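Local coordinates for VP1 (Polyomavirus HPyV7, PDB 4PCH), which forms, as the jelly-roll core of the major capsid protein, the pentamers that build the viral shell and probably take part in attachment to host cells, at residues Ile133-Glu138 with Val171-Ala176; Gly150-Asp153 with Gln158-Arg161; Gly126-Ile131 with Thr184-Arg189. One frame throughout, in Å; residues are numbered along the deposited sequence. Where two conformers were deposited one is given.

Contact 1 of 3, residues Ile133-Glu138 with Val171-Ala176; sequences INPDPE and VELWVA
I133 and L173 meet backbone to backbone. The amide of I133 gives its hydrogen to the carbonyl of L173, with N to O at 2.9 Å and a nearly straight N-H...O angle of 168°, the donor lying 30° out of the carbonyl plane. The next link is made by water. I133 O and L173 O are both acceptors and cannot bond to each other, but I133 O takes a proton from water 1 at 2.8 Å, and the same water gives its other proton to E172 O at 2.6 Å. L173 CA adds a CH...O contact to I133 O at 3.6 Å.

The side chain of L173 follows the backbone contact. Its CG stands beside its own backbone N, chi1 -54°, which sets CD2 4.1 Å from I133 O and 4.4 Å from CD of the P135 ring, a light apolar touch just past the polar links. E172 turns its carboxylate to another partner, the hydroxyl of Y47.

Behind this first shell, N134 shapes the chain. Its OD1 accepts the amide of D136 at 2.8 Å, closing an Asx turn around P135, while its ND2 binds L140 O. D136 is held in turn by a salt bridge to R139.

L173 also packs on L53 and P149, and Y258 of a second subunit covers I133. In the fold, the bond from I133 to L173 carries the pairing of strands 129-132 and 174-176 one step further, past the link between I131 and V175. Strand 129-132 is the middle member of a small three-stranded antiparallel sheet, with strand 161-163 along its other edge, built within the excursion between jelly-roll strands 117-124 and 184-191, consistent with the EF loop.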
# COMPACT_ATOMS: atom_id res chain seq x y z
N ILE B 133 22.40 -3.21 19.65
CA ILE B 133 22.89 -2.09 18.85
C ILE B 133 22.46 -0.80 19.51
O ILE B 133 21.28 -0.62 19.78
CB ILE B 133 22.28 -2.06 17.42
CG1 ILE B 133 22.64 -3.35 16.68
CG2 ILE B 133 22.76 -0.83 16.67
CD1 ILE B 133 24.07 -3.42 16.25
N ASN B 134 23.42 0.06 19.80
CA ASN B 134 23.09 1.43 20.23
C ASN B 134 23.24 2.30 18.97
O ASN B 134 24.35 2.40 18.45
CB ASN B 134 24.00 1.90 21.34
CG ASN B 134 23.59 3.26 21.89
OD1 ASN B 134 23.06 4.09 21.16
ND2 ASN B 134 23.79 3.48 23.19
N PRO B 135 22.14 2.93 18.50
CA PRO B 135 22.22 3.74 17.28
C PRO B 135 23.11 4.95 17.42
O PRO B 135 23.58 5.49 16.40
CB PRO B 135 20.75 4.14 17.01
CG PRO B 135 20.11 4.11 18.34
CD PRO B 135 20.77 2.92 19.04
N ASP B 136 23.40 5.37 18.65
CA ASP B 136 24.35 6.44 18.86
C ASP B 136 25.07 6.22 20.18
O ASP B 136 24.63 6.72 21.23
CB ASP B 136 23.67 7.81 18.84
CG ASP B 136 24.67 8.96 18.90
OD1 ASP B 136 25.83 8.77 19.32
OD2 ASP B 136 24.31 10.09 18.53
N PRO B 137 26.13 5.41 20.15
CA PRO B 137 26.82 4.95 21.37
C PRO B 137 27.33 6.10 22.25
O PRO B 137 27.42 5.94 23.47
CB PRO B 137 28.00 4.13 20.81
CG PRO B 137 27.55 3.69 19.45
CD PRO B 137 26.76 4.86 18.94
N GLU B 138 27.66 7.24 21.64
CA GLU B 138 28.17 8.40 22.40
C GLU B 138 27.10 9.21 23.11
O GLU B 138 27.40 9.86 24.10
CB GLU B 138 28.96 9.32 21.48
CG GLU B 138 30.18 8.68 20.83
CD GLU B 138 31.46 8.87 21.64
OE1 GLU B 138 32.55 8.68 21.07
OE2 GLU B 138 31.38 9.22 22.84
N VAL B 171 13.07 -2.79 22.82
CA VAL B 171 12.96 -3.05 21.39
C VAL B 171 13.76 -2.01 20.59
O VAL B 171 14.15 -2.25 19.47
CB VAL B 171 11.48 -3.08 20.95
CG1 VAL B 171 10.71 -4.13 21.73
CG2 VAL B 171 10.82 -1.71 21.08
N GLU B 172 14.01 -0.85 21.20
CA GLU B 172 14.84 0.17 20.58
C GLU B 172 16.33 -0.21 20.49
O GLU B 172 17.07 0.44 19.75
CB GLU B 172 14.73 1.48 21.35
CG GLU B 172 13.39 2.14 21.20
CD GLU B 172 13.14 3.15 22.30
OE1 GLU B 172 13.87 4.14 22.35
OE2 GLU B 172 12.20 2.94 23.07
N LEU B 173 16.77 -1.24 21.23
CA LEU B 173 18.20 -1.54 21.38
C LEU B 173 18.62 -2.97 20.98
O LEU B 173 19.81 -3.30 20.97
CB LEU B 173 18.59 -1.32 22.84
CG LEU B 173 18.27 0.04 23.46
CD1 LEU B 173 18.57 0.05 24.98
CD2 LEU B 173 19.07 1.13 22.73
N TRP B 174 17.65 -3.82 20.64
CA TRP B 174 17.91 -5.26 20.43
C TRP B 174 17.15 -5.72 19.19
O TRP B 174 15.92 -5.54 19.16
CB TRP B 174 17.45 -6.07 21.64
CG TRP B 174 18.26 -5.81 22.88
CD1 TRP B 174 17.96 -4.96 23.91
CD2 TRP B 174 19.52 -6.38 23.20
NE1 TRP B 174 18.95 -4.98 24.85
CE2 TRP B 174 19.93 -5.86 24.44
CE3 TRP B 174 20.36 -7.31 22.55
CZ2 TRP B 174 21.12 -6.23 25.04
CZ3 TRP B 174 21.55 -7.67 23.16
CH2 TRP B 174 21.93 -7.12 24.38
N VAL B 175 17.86 -6.29 18.23
CA VAL B 175 17.33 -6.68 16.92
C VAL B 175 17.45 -8.21 16.75
O VAL B 175 18.50 -8.78 17.08
CB VAL B 175 18.13 -6.00 15.80
CG1 VAL B 175 17.57 -6.35 14.43
CG2 VAL B 175 18.14 -4.47 15.97
N ALA B 176 16.42 -8.86 16.20
CA ALA B 176 16.51 -10.28 15.92
C ALA B 176 17.76 -10.56 15.11
O ALA B 176 18.07 -9.84 14.16
CB ALA B 176 15.28 -10.75 15.14
O HOH W 1 18.98 -0.51 18.18

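Contact 2 of 3, residues Gly150-Asp153 with Gln158-Arg161; sequences GNSD and QALR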
# COMPACT_ATOMS: atom_id res chain seq x y z
N GLY B 150 25.48 -2.61 24.74
CA GLY B 150 26.89 -2.41 24.44
C GLY B 150 27.07 -1.22 23.51
O GLY B 150 26.19 -0.38 23.39
N ASN B 151 28.22 -1.17 22.83
CA ASN B 151 28.66 0.07 22.21
C ASN B 151 28.77 0.05 20.70
O ASN B 151 29.40 0.97 20.13
CB ASN B 151 30.01 0.47 22.78
CG ASN B 151 29.96 0.72 24.27
OD1 ASN B 151 28.98 1.26 24.80
ND2 ASN B 151 31.02 0.34 24.96
N SER B 152 28.20 -0.95 20.05
CA SER B 152 28.24 -1.01 18.60
C SER B 152 27.00 -0.41 17.98
O SER B 152 25.86 -0.71 18.41
CB SER B 152 28.37 -2.44 18.08
OG SER B 152 28.65 -2.36 16.68
N ASP B 153 27.21 0.43 16.96
CA ASP B 153 26.10 0.96 16.15
C ASP B 153 25.89 0.16 14.84
O ASP B 153 25.01 0.48 14.05
CB ASP B 153 26.31 2.46 15.84
CG ASP B 153 27.45 2.71 14.87
OD1 ASP B 153 28.41 1.93 14.84
OD2 ASP B 153 27.41 3.72 14.16
N GLN B 158 31.49 -8.37 16.20
CA GLN B 158 31.76 -7.96 17.57
C GLN B 158 30.57 -7.41 18.36
O GLN B 158 30.68 -7.22 19.58
CB GLN B 158 32.83 -6.86 17.56
CG GLN B 158 34.22 -7.32 17.15
CD GLN B 158 34.40 -7.43 15.64
OE1 GLN B 158 33.73 -6.75 14.86
NE2 GLN B 158 35.32 -8.29 15.23
N ALA B 159 29.46 -7.08 17.70
CA ALA B 159 28.30 -6.51 18.39
C ALA B 159 27.81 -7.53 19.41
O ALA B 159 27.83 -8.73 19.15
CB ALA B 159 27.19 -6.19 17.42
N LEU B 160 27.36 -7.05 20.56
CA LEU B 160 26.90 -7.94 21.65
C LEU B 160 25.74 -8.82 21.18
O LEU B 160 24.79 -8.34 20.55
CB LEU B 160 26.46 -7.09 22.83
CG LEU B 160 25.94 -7.72 24.11
CD1 LEU B 160 26.93 -8.71 24.68
CD2 LEU B 160 25.62 -6.59 25.11
N ARG B 161 25.81 -10.10 21.53
CA ARG B 161 24.75 -11.04 21.24
C ARG B 161 24.23 -11.64 22.52
O ARG B 161 25.01 -11.96 23.42
CB ARG B 161 25.23 -12.11 20.28
CG ARG B 161 25.26 -11.57 18.88
CD ARG B 161 25.97 -12.47 17.92
NE ARG B 161 25.53 -12.17 16.57
CZ ARG B 161 26.05 -11.21 15.81
NH1 ARG B 161 27.03 -10.45 16.29
NH2 ARG B 161 25.60 -11.02 14.59
O HOH W 2 26.65 -3.64 20.76
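S152 and A159 face each other across a short bend of the chain inside the long loop between strands 141-142 and 161-163. The touch is methylene to methyl, S152 CB to A159 CB at 4.0 Å. The hydroxyl of S152 stands opposite its own backbone N, chi1 -170°, so that OG skims the same methyl at 4.2 Å while its hydrogen bond goes to O of V154, which lies between the two segments. One step along, L160 extends its side chain toward G150: with chi1 at 180° its CD2 reaches the amide N of G150 at 4.0 Å.

No hydrogen bond joins the two segments directly. Water 2 lies between them instead, accepting from S152 N at 3.2 Å and, weakly, from L160 N at 3.5 Å. Each side has backbone hydrogen bonds to the chain around the end of strand 129-132, which comes earlier: S152 to N134 and L160 to G132. A159 packs on I131. D153 turns away from 158-161, and its carbonyl bonds to S42 of a second subunit. This irregular, water-bridged bend lies in the long excursion between two jelly-roll strands, consistent with the EF loop of polyomavirus VP1.

Contact 3 of 3, residues Gly126-Ile131 with Thr184-Arg189; sequences GPLDVI and TRYFGR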
# COMPACT_ATOMS: atom_id res chain seq x y z
N GLY B 126 13.56 -22.28 21.53
CA GLY B 126 14.30 -21.69 22.64
C GLY B 126 14.19 -20.19 22.48
O GLY B 126 13.50 -19.71 21.57
N PRO B 127 14.84 -19.42 23.36
CA PRO B 127 14.68 -17.96 23.28
C PRO B 127 15.25 -17.35 22.03
O PRO B 127 16.17 -17.88 21.44
CB PRO B 127 15.44 -17.43 24.52
CG PRO B 127 15.95 -18.60 25.24
CD PRO B 127 15.58 -19.87 24.55
N LEU B 128 14.69 -16.20 21.66
CA LEU B 128 15.09 -15.43 20.50
C LEU B 128 16.52 -14.92 20.60
O LEU B 128 16.87 -14.28 21.59
CB LEU B 128 14.14 -14.24 20.37
CG LEU B 128 14.41 -13.27 19.21
CD1 LEU B 128 14.05 -13.90 17.88
CD2 LEU B 128 13.66 -11.95 19.32
N ASP B 129 17.34 -15.20 19.60
CA ASP B 129 18.69 -14.62 19.51
C ASP B 129 18.57 -13.18 19.00
O ASP B 129 17.91 -12.93 17.95
CB ASP B 129 19.55 -15.43 18.53
CG ASP B 129 19.74 -16.87 18.96
OD1 ASP B 129 20.28 -17.10 20.09
OD2 ASP B 129 19.39 -17.77 18.16
N VAL B 130 19.24 -12.25 19.71
CA VAL B 130 19.22 -10.82 19.34
C VAL B 130 20.63 -10.24 19.31
O VAL B 130 21.58 -10.76 19.91
CB VAL B 130 18.36 -9.95 20.33
CG1 VAL B 130 16.89 -10.15 20.03
CG2 VAL B 130 18.68 -10.29 21.77
N ILE B 131 20.75 -9.14 18.57
CA ILE B 131 21.97 -8.37 18.51
C ILE B 131 21.73 -7.02 19.21
O ILE B 131 20.69 -6.37 18.99
CB ILE B 131 22.42 -8.11 17.06
CG1 ILE B 131 22.49 -9.40 16.25
CG2 ILE B 131 23.78 -7.41 17.05
CD1 ILE B 131 22.79 -9.16 14.80
N THR B 184 13.95 -20.84 15.18
CA THR B 184 12.94 -19.84 15.45
C THR B 184 12.51 -19.24 14.10
O THR B 184 13.35 -19.13 13.17
CB THR B 184 13.51 -18.74 16.38
OG1 THR B 184 13.71 -19.29 17.68
CG2 THR B 184 12.62 -17.50 16.45
N ARG B 185 11.23 -18.90 13.96
CA ARG B 185 10.76 -18.07 12.85
C ARG B 185 10.35 -16.75 13.41
O ARG B 185 9.74 -16.68 14.50
CB ARG B 185 9.57 -18.70 12.13
CG ARG B 185 9.78 -20.13 11.69
CD ARG B 185 11.01 -20.40 10.86
NE ARG B 185 10.94 -21.80 10.47
CZ ARG B 185 11.83 -22.76 10.72
NH1 ARG B 185 13.01 -22.51 11.27
NH2 ARG B 185 11.54 -24.00 10.32
N TYR B 186 10.69 -15.65 12.70
CA TYR B 186 10.31 -14.32 13.17
C TYR B 186 10.02 -13.38 12.02
O TYR B 186 10.44 -13.63 10.88
CB TYR B 186 11.40 -13.70 14.08
CG TYR B 186 12.72 -13.45 13.40
CD1 TYR B 186 12.92 -12.32 12.61
CD2 TYR B 186 13.79 -14.32 13.56
CE1 TYR B 186 14.14 -12.10 11.99
CE2 TYR B 186 15.00 -14.10 12.95
CZ TYR B 186 15.18 -12.99 12.17
OH TYR B 186 16.40 -12.78 11.56
N PHE B 187 9.31 -12.32 12.34
CA PHE B 187 8.97 -11.27 11.38
C PHE B 187 8.78 -9.96 12.13
O PHE B 187 8.14 -9.92 13.20
CB PHE B 187 7.66 -11.59 10.66
CG PHE B 187 7.26 -10.53 9.65
CD1 PHE B 187 7.95 -10.41 8.47
CD2 PHE B 187 6.27 -9.64 9.93
CE1 PHE B 187 7.63 -9.42 7.54
CE2 PHE B 187 5.93 -8.64 9.02
CZ PHE B 187 6.61 -8.54 7.83
N GLY B 188 9.31 -8.88 11.55
CA GLY B 188 9.14 -7.57 12.14
C GLY B 188 8.93 -6.50 11.10
O GLY B 188 9.37 -6.64 9.96
N ARG B 189 8.21 -5.46 11.50
CA ARG B 189 7.97 -4.29 10.65
C ARG B 189 8.17 -3.02 11.48
O ARG B 189 7.56 -2.88 12.52
CB ARG B 189 6.55 -4.31 10.08
CG ARG B 189 6.12 -3.04 9.36
CD ARG B 189 4.86 -3.28 8.53
NE ARG B 189 3.60 -3.16 9.27
CZ ARG B 189 2.86 -2.06 9.29
NH1 ARG B 189 3.26 -0.99 8.63
NH2 ARG B 189 1.73 -2.02 9.97
O HOH W 3 12.69 -17.80 19.83
O HOH W 4 16.26 -18.66 18.67
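L128 and T184 are brought together by their first torsions. CG of L128 stands opposite its backbone N, chi1 179°, which carries CD1 across to T184, and T184, at chi1 -70°, places CG2 opposite its own N with OG1 beside that N. The two side chains cross at about a right angle, and L128 CD1 meets T184 CG2 at 4.1 Å. The same CD1 approaches the Y186 ring obliquely, with CD2 of Y186 at 4.3 Å, so one leucine methyl touches both inward-facing residues of the strand, two positions apart.

The hydroxyl of T184 works on the polar side of the contact. OG1 stands 3.9 Å from G126 O, and two waters fill the link: water 3 donates to G126 O at 2.7 Å and lies 2.8 Å from T184 OG1, and water 4 sits 2.9 Å from P127 O and likewise 2.8 Å from T184 OG1. The hydroxyl is thus gripped by both waters, which tie the loop end before strand 129-132 to the strand without any direct bond.

Around this, F120 packs on L128, and A122 and P178 pack on Y186, while N204 of a second subunit bonds to T184 O and Y186 N. F187, G188 and R189 also pair in an antiparallel ladder with a strand of that subunit. Here the excursion between strands 117-124 and 184-191, consistent with the EF loop of polyomavirus VP1, packs back on the second of them, in a jelly-roll sheet that runs on from one subunit of the pentamer to the next.

In the fold
From the N terminus, the chain runs through the main sheet to strand 117-124, then leaves it at 126-131 for a long excursion and comes back at 184-189, where contact 3 closes the outermost loop. Within that loop, 133-138 is joined to 171-176 by contact 1, and inside this in turn 150-153 meets 158-161 in contact 2, the shortest closure. The three are therefore concentric, with none crossing another. Strand 129-132 is the common thread: it pairs with 174-176 and 161-163, and contacts 1 and 2 also meet where I133 packs on S152. Contact 3 sets this small sheet against the jelly roll.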